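PDB 2FFM: SAV1430 from Staphylococcus aureus subsp. aureus Mu50, which is of unknown function but belongs to the Nfu/NifU N-terminal scaffold family, and so may take part in iron-sulfur cluster assembly. Local coordinates for residues M1-S5 with I17-E21; M26-T32 with K52-V57; D44-V48 with K77-F82. All coordinates share one frame; numbering follows the deposited sequence.

Contact 1: M1-S5 with I17-E21; sequences MKIIS and ITLSE
Strands 3-5 and 17-19 belong to a beta hairpin and run antiparallel, their short axes 4.7 Å apart at closest and 125° between their directions, a departure from 180° consistent with the classic beta bulge that interrupts the register. Ile3 opposes Leu19 as a non-hydrogen-bonded pair, whereas Ile4 and Ser5 both face Thr18. The evidence lies in the bonds: Thr18 O accepts from Ile4 N at 2.9 Å and, more weakly, from Ser5 N. In return, Thr18 N gives a 2.7 Å bond to Ser5 O. Beyond the strands, Lys2 O still receives Ser20 N at 3.1 Å, with a weak second bond from Ser20 OG; chi1 of 49° sets that hydroxyl between its own backbone N and carbonyl carbon, where it can reach across.

The side chains of Ile3 and Leu19 diverge at CB, but Ile3 CD1 reaches Ile17 CG2 at 3.3 Å and also approaches Leu19 CG. Phe82 packs on Ile3 and Leu19, while Ile17 leans on Ile61 and Val63 of strand 60-65. At the bulge Ile4 points toward the other strand, its CG2 3.5 Å from Thr18 CG2. The selenomethionine Met1 extends CG anti to its backbone N (chi1 -167°) and then bends at chi3, laying SE against Leu19 CD2 at 3.6 Å and sending its CE methyl across the Glu21 chain at about a right angle, nearest to CB at 3.5 Å.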
loop_
_atom_site.group_PDB
_atom_site.type_symbol
_atom_site.label_atom_id
_atom_site.label_comp_id
_atom_site.label_asym_id
_atom_site.label_seq_id
_atom_site.Cartn_x
_atom_site.Cartn_y
_atom_site.Cartn_z
HETATM N N MSE A 1 3.332 13.003 3.720
HETATM C CA MSE A 1 2.183 12.275 3.112
HETATM C C MSE A 1 1.287 11.724 4.214
HETATM O O MSE A 1 1.767 11.149 5.190
HETATM C CB MSE A 1 2.701 11.141 2.234
HETATM C CG MSE A 1 1.667 10.517 1.328
HETATM SE SE MSE A 1 2.570 9.502 -0.020
HETATM C CE MSE A 1 2.804 10.911 -1.320
ATOM N N LYS A 2 -0.019 11.897 4.042
ATOM C CA LYS A 2 -0.992 11.459 5.032
ATOM C C LYS A 2 -2.094 10.570 4.464
ATOM O O LYS A 2 -2.540 10.751 3.330
ATOM C CB LYS A 2 -1.634 12.690 5.682
ATOM C CG LYS A 2 -2.646 12.379 6.770
ATOM C CD LYS A 2 -3.339 13.629 7.290
ATOM C CE LYS A 2 -4.270 14.239 6.264
ATOM N NZ LYS A 2 -5.153 15.260 6.901
ATOM N N ILE A 3 -2.533 9.610 5.271
ATOM C CA ILE A 3 -3.616 8.719 4.886
ATOM C C ILE A 3 -4.911 9.450 5.204
ATOM O O ILE A 3 -5.095 9.928 6.321
ATOM C CB ILE A 3 -3.605 7.429 5.706
ATOM C CG1 ILE A 3 -2.298 6.675 5.465
ATOM C CG2 ILE A 3 -4.811 6.583 5.349
ATOM C CD1 ILE A 3 -2.020 6.410 4.007
ATOM N N ILE A 4 -5.802 9.537 4.220
ATOM C CA ILE A 4 -7.082 10.214 4.401
ATOM C C ILE A 4 -8.234 9.228 4.568
ATOM O O ILE A 4 -9.307 9.598 5.047
ATOM C CB ILE A 4 -7.397 11.148 3.206
ATOM C CG1 ILE A 4 -8.688 11.932 3.473
ATOM C CG2 ILE A 4 -7.553 10.331 1.936
ATOM C CD1 ILE A 4 -8.959 13.050 2.462
ATOM N N SER A 5 -8.005 7.974 4.183
ATOM C CA SER A 5 -9.040 6.942 4.277
ATOM C C SER A 5 -8.528 5.514 4.093
ATOM O O SER A 5 -7.696 5.254 3.231
ATOM C CB SER A 5 -10.130 7.222 3.236
ATOM O OG SER A 5 -10.974 6.102 3.061
ATOM N N ILE A 17 -6.266 2.070 0.480
ATOM C CA ILE A 17 -5.787 3.162 1.306
ATOM C C ILE A 17 -5.715 4.419 0.442
ATOM O O ILE A 17 -4.945 4.478 -0.516
ATOM C CB ILE A 17 -4.389 2.836 1.856
ATOM C CG1 ILE A 17 -4.456 1.541 2.662
ATOM C CG2 ILE A 17 -3.870 3.987 2.727
ATOM C CD1 ILE A 17 -3.108 1.060 3.177
ATOM N N THR A 18 -6.526 5.420 0.765
ATOM C CA THR A 18 -6.521 6.658 -0.006
ATOM C C THR A 18 -5.570 7.684 0.618
ATOM O O THR A 18 -5.668 7.994 1.800
ATOM C CB THR A 18 -7.936 7.247 -0.100
ATOM O OG1 THR A 18 -8.822 6.261 -0.643
ATOM C CG2 THR A 18 -7.945 8.460 -1.003
ATOM N N LEU A 19 -4.641 8.197 -0.183
ATOM C CA LEU A 19 -3.676 9.181 0.294
ATOM C C LEU A 19 -4.086 10.597 -0.098
ATOM O O LEU A 19 -4.956 10.791 -0.950
ATOM C CB LEU A 19 -2.284 8.866 -0.260
ATOM C CG LEU A 19 -1.816 7.427 -0.009
ATOM C CD1 LEU A 19 -2.392 6.540 -1.091
ATOM C CD2 LEU A 19 -0.305 7.330 -0.017
ATOM N N SER A 20 -3.461 11.586 0.533
ATOM C CA SER A 20 -3.768 12.983 0.250
ATOM C C SER A 20 -3.129 13.416 -1.067
ATOM O O SER A 20 -3.805 13.952 -1.956
ATOM C CB SER A 20 -3.284 13.880 1.404
ATOM O OG SER A 20 -1.941 13.604 1.787
ATOM N N GLU A 21 -1.828 13.164 -1.184
ATOM C CA GLU A 21 -1.064 13.511 -2.378
ATOM C C GLU A 21 -1.417 12.556 -3.520
ATOM O O GLU A 21 -1.196 11.348 -3.425
ATOM C CB GLU A 21 0.435 13.439 -2.071
ATOM C CG GLU A 21 1.284 14.387 -2.892
ATOM C CD GLU A 21 2.735 14.409 -2.443
ATOM O OE1 GLU A 21 2.985 14.653 -1.241
ATOM O OE2 GLU A 21 3.629 14.189 -3.292
#

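Contact 2: M26-T32 with K52-V57; sequences MTSDTYT and KSIFHV
An edge of the antiparallel sheet is formed here: strand 29-31 is outermost within the chain and pairs with strand 52-57, their directions 162° apart. Two hydrogen-bonded pairs flank the non-hydrogen-bonded pair Thr30-Phe55. In the first, Asp29 N bonds to His56 O at 3.0 Å and His56 N returns to Asp29 O at 2.8 Å, the latter nearly straight at 169° about the hydrogen. In the second, Tyr31 and Ile54 exchange two bonds of 2.9 Å, from Tyr31 N to Ile54 O and from Ile54 N to Tyr31 O.

Side chains follow the alternation of the strands. On the face of Asp29, Tyr31, Ile54 and His56, Tyr31 CE1 packs against His56 CB at 3.8 Å and lies near the plane of the imidazole, at its edge. This face is covered by helix 40-46, with Ile42 on Tyr31, Phe41 on His56 and Ile45 on Ile54. Arg23 ties down the polar ends, its NH2 making a salt bridge to Asp29 OD2 and a hydrogen bond to Tyr31 OH.

On the face of Thr30, Phe55 carries its ring out with CG anti to the backbone N (chi1 178°), alongside the neighbouring strand. Thr30 OG1 meets the ring edge in plane, 3.6 Å from Phe55 CD1. Further along, Ser28 CB sits 3.6 Å from Val57 CB, and Ser28 OG stands obliquely to the phenyl, 3.4 Å from Phe55 CE1.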
loop_
_atom_site.group_PDB
_atom_site.type_symbol
_atom_site.label_atom_id
_atom_site.label_comp_id
_atom_site.label_asym_id
_atom_site.label_seq_id
_atom_site.Cartn_x
_atom_site.Cartn_y
_atom_site.Cartn_z
HETATM N N MSE A 26 -1.569 9.429 -15.152
HETATM C CA MSE A 26 -2.864 8.757 -15.088
HETATM C C MSE A 26 -2.708 7.238 -15.105
HETATM O O MSE A 26 -3.678 6.507 -14.894
HETATM C CB MSE A 26 -3.741 9.175 -16.266
HETATM C CG MSE A 26 -3.959 10.664 -16.422
HETATM SE SE MSE A 26 -4.563 11.544 -14.829
HETATM C CE MSE A 26 -5.996 10.343 -14.296
ATOM N N THR A 27 -1.494 6.765 -15.364
ATOM C CA THR A 27 -1.254 5.334 -15.409
ATOM C C THR A 27 -1.075 4.762 -14.013
ATOM O O THR A 27 -0.877 5.494 -13.041
ATOM C CB THR A 27 -0.007 4.972 -16.270
ATOM O OG1 THR A 27 1.183 5.505 -15.674
ATOM C CG2 THR A 27 -0.164 5.502 -17.681
ATOM N N SER A 28 -1.151 3.441 -13.920
ATOM C CA SER A 28 -1.006 2.767 -12.650
ATOM C C SER A 28 0.322 2.033 -12.619
ATOM O O SER A 28 1.006 1.926 -13.640
ATOM C CB SER A 28 -2.144 1.772 -12.453
ATOM O OG SER A 28 -1.949 0.624 -13.258
ATOM N N ASP A 29 0.674 1.538 -11.434
ATOM C CA ASP A 29 1.907 0.792 -11.203
ATOM C C ASP A 29 1.650 -0.264 -10.132
ATOM O O ASP A 29 0.997 0.011 -9.131
ATOM C CB ASP A 29 3.019 1.726 -10.720
ATOM C CG ASP A 29 3.763 2.405 -11.860
ATOM O OD1 ASP A 29 4.674 1.780 -12.450
ATOM O OD2 ASP A 29 3.436 3.571 -12.159
ATOM N N THR A 30 2.161 -1.469 -10.354
ATOM C CA THR A 30 2.008 -2.561 -9.404
ATOM C C THR A 30 3.408 -2.974 -8.976
ATOM O O THR A 30 4.194 -3.478 -9.781
ATOM C CB THR A 30 1.294 -3.775 -10.030
ATOM O OG1 THR A 30 0.045 -3.352 -10.581
ATOM C CG2 THR A 30 1.034 -4.848 -8.978
ATOM N N TYR A 31 3.717 -2.742 -7.705
ATOM C CA TYR A 31 5.024 -3.069 -7.167
ATOM C C TYR A 31 4.957 -4.321 -6.327
ATOM O O TYR A 31 4.187 -4.398 -5.374
ATOM C CB TYR A 31 5.536 -1.919 -6.317
ATOM C CG TYR A 31 5.358 -0.568 -6.957
ATOM C CD1 TYR A 31 4.353 0.294 -6.528
ATOM C CD2 TYR A 31 6.236 -0.128 -7.953
ATOM C CE1 TYR A 31 4.227 1.575 -7.057
ATOM C CE2 TYR A 31 6.124 1.150 -8.497
ATOM C CZ TYR A 31 5.117 1.999 -8.039
ATOM O OH TYR A 31 5.034 3.277 -8.535
ATOM N N THR A 32 5.779 -5.302 -6.681
ATOM C CA THR A 32 5.810 -6.566 -5.959
ATOM C C THR A 32 7.097 -6.752 -5.162
ATOM O O THR A 32 7.156 -7.583 -4.259
ATOM C CB THR A 32 5.633 -7.762 -6.932
ATOM O OG1 THR A 32 6.669 -7.723 -7.916
ATOM C CG2 THR A 32 4.280 -7.699 -7.621
ATOM N N LYS A 52 2.062 -8.334 0.307
ATOM C CA LYS A 52 2.360 -9.120 -0.886
ATOM C C LYS A 52 2.698 -8.216 -2.079
ATOM O O LYS A 52 3.749 -8.364 -2.690
ATOM C CB LYS A 52 1.171 -10.033 -1.228
ATOM C CG LYS A 52 1.326 -10.807 -2.547
ATOM C CD LYS A 52 2.252 -12.017 -2.410
ATOM C CE LYS A 52 1.456 -13.295 -2.137
ATOM N NZ LYS A 52 0.534 -13.129 -0.969
ATOM N N SER A 53 1.801 -7.292 -2.412
ATOM C CA SER A 53 2.035 -6.380 -3.528
ATOM C C SER A 53 1.328 -5.064 -3.265
ATOM O O SER A 53 0.581 -4.936 -2.296
ATOM C CB SER A 53 1.504 -6.961 -4.842
ATOM O OG SER A 53 0.107 -6.739 -4.952
ATOM N N ILE A 54 1.550 -4.102 -4.157
ATOM C CA ILE A 54 0.943 -2.781 -4.041
ATOM C C ILE A 54 0.471 -2.265 -5.393
ATOM O O ILE A 54 1.226 -2.263 -6.356
ATOM C CB ILE A 54 1.950 -1.745 -3.467
ATOM C CG1 ILE A 54 2.410 -2.180 -2.078
ATOM C CG2 ILE A 54 1.309 -0.362 -3.396
ATOM C CD1 ILE A 54 1.276 -2.290 -1.091
ATOM N N PHE A 55 -0.786 -1.847 -5.464
ATOM C CA PHE A 55 -1.332 -1.282 -6.691
ATOM C C PHE A 55 -1.436 0.201 -6.403
ATOM O O PHE A 55 -2.126 0.598 -5.472
ATOM C CB PHE A 55 -2.724 -1.834 -6.990
ATOM C CG PHE A 55 -3.357 -1.255 -8.233
ATOM C CD1 PHE A 55 -2.790 -1.470 -9.486
ATOM C CD2 PHE A 55 -4.548 -0.534 -8.153
ATOM C CE1 PHE A 55 -3.405 -0.983 -10.642
ATOM C CE2 PHE A 55 -5.169 -0.044 -9.303
ATOM C CZ PHE A 55 -4.598 -0.268 -10.549
ATOM N N HIS A 56 -0.749 1.013 -7.201
ATOM C CA HIS A 56 -0.742 2.456 -7.007
ATOM C C HIS A 56 -1.270 3.209 -8.221
ATOM O O HIS A 56 -0.700 3.113 -9.308
ATOM C CB HIS A 56 0.684 2.930 -6.706
ATOM C CG HIS A 56 0.766 4.368 -6.302
ATOM N ND1 HIS A 56 1.965 5.032 -6.161
ATOM C CD2 HIS A 56 -0.200 5.260 -5.985
ATOM C CE1 HIS A 56 1.732 6.272 -5.771
ATOM N NE2 HIS A 56 0.427 6.437 -5.656
ATOM N N VAL A 57 -2.338 3.980 -8.033
ATOM C CA VAL A 57 -2.921 4.740 -9.137
ATOM C C VAL A 57 -3.771 5.906 -8.656
ATOM O O VAL A 57 -4.529 5.763 -7.711
ATOM C CB VAL A 57 -3.793 3.839 -10.032
ATOM C CG1 VAL A 57 -5.027 3.399 -9.285
ATOM C CG2 VAL A 57 -4.158 4.578 -11.299
#

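Contact 3: D44-V48 with K77-F82; sequences DILKV and KVEAVF
Branched aliphatic side chains make this contact between residues 44-48, toward the C-terminal end of one helix, and residues 77-82, toward that of the other, two helices of an alpha-beta fold; Ile45 meets Val78, Val81 and Phe82, and Val48 meets Val78 and Val81, without a single hydrogen bond across the interface. The backbones come close, Ile45 CA lying 5.8 Å from Val78 CA.

Aliphatic packing is centred on Ile45 and Val81, whose side chains cross at about a right angle. Ile45 CG1 lies equally close to both Val81 methyls, 4.1 Å from CG1 and from CG2, while Ile45 CG2 faces Val78 CG1 at 4.3 Å. Three residues on from Ile45, Val48 CG1 approaches Val78 CG2 at 4.3 Å and Val48 CG2 reaches towards Val81 CG2.

Aliphatic-aromatic packing comes from the CD1 end of that same Ile45 branch. With chi2 at -179° the chain is extended, carrying CD1 to 4.0 Å from Phe82 CZ, obliquely to the ring. That phenyl also packs on Met1 and Leu19, so it joins this helix end to the hairpin.

Charged residues take part through their methylenes. Asp44 CB rests on Val81 CG1 at 3.6 Å, and Lys77 CB on Val48 CG1 at 3.8 Å, after which the extended lysine leads its ammonium away.

With only carbon atoms meeting between the side chains, cohesion should depend on the fit of methyls and on exclusion of water, without the directional hold that polar bonds would give.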
loop_
_atom_site.group_PDB
_atom_site.type_symbol
_atom_site.label_atom_id
_atom_site.label_comp_id
_atom_site.label_asym_id
_atom_site.label_seq_id
_atom_site.Cartn_x
_atom_site.Cartn_y
_atom_site.Cartn_z
ATOM N N ASP A 44 9.208 0.995 1.614
ATOM C CA ASP A 44 9.049 0.759 3.030
ATOM C C ASP A 44 7.820 -0.083 3.297
ATOM O O ASP A 44 7.830 -0.919 4.191
ATOM C CB ASP A 44 8.992 2.074 3.806
ATOM C CG ASP A 44 10.346 2.785 3.844
ATOM O OD1 ASP A 44 11.386 2.151 3.526
ATOM O OD2 ASP A 44 10.379 3.981 4.207
ATOM N N ILE A 45 6.770 0.110 2.511
ATOM C CA ILE A 45 5.563 -0.673 2.700
ATOM C C ILE A 45 5.821 -2.136 2.331
ATOM O O ILE A 45 5.441 -3.037 3.071
ATOM C CB ILE A 45 4.394 -0.093 1.863
ATOM C CG1 ILE A 45 4.069 1.314 2.368
ATOM C CG2 ILE A 45 3.168 -0.999 1.957
ATOM C CD1 ILE A 45 2.920 2.000 1.659
ATOM N N LEU A 46 6.471 -2.374 1.199
ATOM C CA LEU A 46 6.780 -3.739 0.779
ATOM C C LEU A 46 7.606 -4.526 1.807
ATOM O O LEU A 46 7.428 -5.728 1.958
ATOM C CB LEU A 46 7.526 -3.723 -0.556
ATOM C CG LEU A 46 6.688 -3.628 -1.826
ATOM C CD1 LEU A 46 5.689 -2.500 -1.704
ATOM C CD2 LEU A 46 7.611 -3.404 -3.013
ATOM N N LYS A 47 8.514 -3.841 2.498
ATOM C CA LYS A 47 9.356 -4.475 3.501
ATOM C C LYS A 47 8.550 -4.908 4.727
ATOM O O LYS A 47 9.071 -5.593 5.616
ATOM C CB LYS A 47 10.477 -3.526 3.945
ATOM C CG LYS A 47 11.584 -3.296 2.923
ATOM C CD LYS A 47 12.610 -2.288 3.441
ATOM C CE LYS A 47 13.594 -1.891 2.336
ATOM N NZ LYS A 47 14.355 -0.641 2.660
ATOM N N VAL A 48 7.287 -4.496 4.788
ATOM C CA VAL A 48 6.413 -4.868 5.897
ATOM C C VAL A 48 6.031 -6.337 5.771
ATOM O O VAL A 48 5.534 -6.771 4.736
ATOM C CB VAL A 48 5.136 -4.005 5.906
ATOM C CG1 VAL A 48 4.167 -4.521 6.956
ATOM C CG2 VAL A 48 5.502 -2.561 6.199
ATOM N N LYS A 77 1.646 -1.423 10.843
ATOM C CA LYS A 77 3.008 -1.235 10.366
ATOM C C LYS A 77 2.962 -0.489 9.035
ATOM O O LYS A 77 3.865 0.283 8.712
ATOM C CB LYS A 77 3.712 -2.584 10.202
ATOM C CG LYS A 77 3.848 -3.372 11.489
ATOM C CD LYS A 77 4.442 -4.733 11.207
ATOM C CE LYS A 77 4.400 -5.650 12.420
ATOM N NZ LYS A 77 4.866 -7.024 12.045
ATOM N N VAL A 78 1.894 -0.711 8.274
ATOM C CA VAL A 78 1.741 -0.046 6.996
ATOM C C VAL A 78 1.526 1.445 7.180
ATOM O O VAL A 78 2.094 2.249 6.449
ATOM C CB VAL A 78 0.561 -0.619 6.204
ATOM C CG1 VAL A 78 0.302 0.236 4.973
ATOM C CG2 VAL A 78 0.862 -2.052 5.802
ATOM N N GLU A 79 0.708 1.809 8.158
ATOM C CA GLU A 79 0.433 3.211 8.426
ATOM C C GLU A 79 1.630 3.847 9.108
ATOM O O GLU A 79 1.846 5.046 8.999
ATOM C CB GLU A 79 -0.812 3.342 9.309
ATOM C CG GLU A 79 -1.249 4.777 9.585
ATOM C CD GLU A 79 -0.568 5.386 10.798
ATOM O OE1 GLU A 79 -0.794 6.586 11.082
ATOM O OE2 GLU A 79 0.194 4.664 11.478
ATOM N N ALA A 80 2.412 3.033 9.809
ATOM C CA ALA A 80 3.591 3.527 10.511
ATOM C C ALA A 80 4.617 4.104 9.534
ATOM O O ALA A 80 5.455 4.928 9.906
ATOM C CB ALA A 80 4.216 2.406 11.326
ATOM N N VAL A 81 4.546 3.658 8.283
ATOM C CA VAL A 81 5.449 4.121 7.240
ATOM C C VAL A 81 5.259 5.621 6.999
ATOM O O VAL A 81 6.230 6.357 6.872
ATOM C CB VAL A 81 5.198 3.339 5.921
ATOM C CG1 VAL A 81 6.040 3.908 4.786
ATOM C CG2 VAL A 81 5.510 1.867 6.132
ATOM N N PHE A 82 4.011 6.073 6.950
ATOM C CA PHE A 82 3.741 7.490 6.722
ATOM C C PHE A 82 4.099 8.302 7.964
ATOM O O PHE A 82 4.097 9.531 7.947
ATOM C CB PHE A 82 2.276 7.673 6.325
ATOM C CG PHE A 82 1.907 6.942 5.059
ATOM C CD1 PHE A 82 2.237 7.469 3.811
ATOM C CD2 PHE A 82 1.298 5.694 5.113
ATOM C CE1 PHE A 82 1.969 6.759 2.630
ATOM C CE2 PHE A 82 1.026 4.976 3.937
ATOM C CZ PHE A 82 1.365 5.513 2.695
#

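How the contacts relate
Contacts 1 and 2 lie in the same antiparallel sheet, their centres 15 Å apart: the former holds its 3-8 edge, the latter its 29-31 edge, and strand 60-65 runs between their inner strands. Contact 3 joins the two helices and touches both. Towards contact 1, centred 13 Å away, Phe82 CE2 packs 3.4 Å from Ile3 CD1 and Val78 CG1 lies 3.9 Å from Ile17 CD1. Towards contact 2, Leu46 CD1 comes within 3.3 Å of Ile54 CG1. Helix 40-46 lies between strands 29-31 and 51-57 and residues 77-82 come after both, so contacts 2 and 3 alternate along the chain, whereas contact 1 closes before either opens.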